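Local coordinates for protein adenylyltransferase (Bartonella henselae str. Houston-1, PDB 5NH2) that transfers AMP from ATP onto tyrosine or threonine residues of host target proteins through its Fic domain, an activity involved in virulence, at residues S190-E195 and L199-H204. Residues are numbered along the deposited sequence; the frame is centred on the assembly and turned at random.
Sequences SVAVAE and LEPMQH
Ala192 CB meets the Pro201 ring at CG, 3.7 Å away, a small methyl against a compact ring. Beside this pair Val193 offers one branch to two partners: CG2 lies 4.1 Å from Met202 CE and 4.2 Å from Leu199 CD2. CG1 of the valine is anti to the backbone N (chi1 -179°), which puts CG2 anti to the carbonyl carbon and beside that N. Met202 leaves its own helix with CG likewise anti (chi1 -168°), then bends at both following torsions, and its terminal methyl is carried across to the backbone of Ser190, 4.0 Å from CE to N. The whole forms a helical hairpin within the Fic domain: helix 183-196 turns tightly into helix 200-208, and the axes of the facing segments, 8.5 Å apart at their closest, run roughly antiparallel at 145°. A backbone hydrogen bond between Ala192 and Asp198 spans the turn, and Asp198 OD1 also accepts from Glu200 N. Behind the apolar contacts, Ser190 OG is hydrogen-bonded to Met186 O within its own helix. Asn145 of helix 133-150 packs against Val193, Leu199 and Met202 together, while Met186 and Ala189 also touch the Met202 side chain.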
# COMPACT_ATOMS: atom_id res chain seq x y z
N SER A 190 1.41 4.44 11.44
CA SER A 190 1.78 3.18 12.08
C SER A 190 2.50 3.42 13.40
O SER A 190 2.23 2.73 14.39
CB SER A 190 2.70 2.34 11.17
OG SER A 190 2.18 2.24 9.87
N VAL A 191 3.46 4.37 13.43
CA VAL A 191 4.16 4.51 14.70
C VAL A 191 3.29 5.21 15.72
O VAL A 191 3.44 4.98 16.94
CB VAL A 191 5.56 5.17 14.57
CG1 VAL A 191 6.25 4.93 13.20
CG2 VAL A 191 5.62 6.61 15.12
N ALA A 192 2.34 6.05 15.29
CA ALA A 192 1.37 6.54 16.28
C ALA A 192 0.68 5.36 16.95
O ALA A 192 0.58 5.31 18.18
CB ALA A 192 0.36 7.50 15.66
N VAL A 193 0.28 4.34 16.16
CA VAL A 193 -0.31 3.16 16.80
C VAL A 193 0.69 2.48 17.72
O VAL A 193 0.43 2.25 18.91
CB VAL A 193 -0.81 2.14 15.76
CG1 VAL A 193 -1.42 0.97 16.53
CG2 VAL A 193 -1.84 2.73 14.81
N ALA A 194 1.84 2.06 17.16
CA ALA A 194 2.71 1.11 17.83
C ALA A 194 3.44 1.75 18.99
O ALA A 194 3.68 1.10 20.00
CB ALA A 194 3.73 0.53 16.85
N GLU A 195 3.75 3.03 18.89
CA GLU A 195 4.52 3.75 19.90
C GLU A 195 3.62 4.49 20.89
O GLU A 195 3.91 4.47 22.10
CB GLU A 195 5.53 4.69 19.23
CG GLU A 195 6.49 5.40 20.17
CD GLU A 195 7.46 4.46 20.89
OE1 GLU A 195 7.82 4.76 22.06
OE2 GLU A 195 7.86 3.43 20.30
N LEU A 199 -4.81 6.02 17.95
CA LEU A 199 -5.43 5.51 16.73
C LEU A 199 -5.83 6.60 15.73
O LEU A 199 -6.03 6.28 14.55
CB LEU A 199 -6.69 4.71 17.05
CG LEU A 199 -6.54 3.31 17.65
CD1 LEU A 199 -7.91 2.62 17.59
CD2 LEU A 199 -5.52 2.55 16.85
N GLU A 200 -5.94 7.87 16.16
CA GLU A 200 -6.46 8.92 15.28
C GLU A 200 -5.77 8.99 13.94
O GLU A 200 -6.46 8.87 12.91
CB GLU A 200 -6.42 10.28 15.98
CG GLU A 200 -7.75 10.66 16.52
CD GLU A 200 -7.68 11.88 17.38
OE1 GLU A 200 -8.44 11.98 18.36
OE2 GLU A 200 -6.83 12.74 17.05
N PRO A 201 -4.43 9.14 13.84
CA PRO A 201 -3.82 9.24 12.51
C PRO A 201 -4.23 8.10 11.58
O PRO A 201 -4.55 8.37 10.43
CB PRO A 201 -2.31 9.24 12.81
CG PRO A 201 -2.21 9.77 14.20
CD PRO A 201 -3.41 9.22 14.92
N MET A 202 -4.29 6.86 12.08
CA MET A 202 -4.72 5.73 11.26
C MET A 202 -6.20 5.82 10.87
O MET A 202 -6.55 5.57 9.70
CB MET A 202 -4.45 4.41 11.98
CG MET A 202 -4.61 3.22 11.00
SD MET A 202 -3.33 3.04 9.69
CE MET A 202 -1.95 2.41 10.69
N GLN A 203 -7.08 6.16 11.81
CA GLN A 203 -8.48 6.41 11.47
C GLN A 203 -8.63 7.50 10.38
O GLN A 203 -9.47 7.37 9.48
CB GLN A 203 -9.27 6.79 12.75
CG GLN A 203 -9.43 5.68 13.82
CD GLN A 203 -9.68 6.24 15.25
OE1 GLN A 203 -9.58 7.44 15.47
NE2 GLN A 203 -10.01 5.36 16.21
N HIS A 204 -7.84 8.58 10.46
CA HIS A 204 -7.89 9.66 9.47
C HIS A 204 -7.37 9.19 8.11
O HIS A 204 -8.00 9.46 7.05
CB HIS A 204 -7.09 10.86 10.01
CG HIS A 204 -7.05 12.05 9.10
ND1 HIS A 204 -6.12 13.06 9.23
CD2 HIS A 204 -7.85 12.40 8.05
CE1 HIS A 204 -6.33 13.98 8.29
NE2 HIS A 204 -7.37 13.60 7.56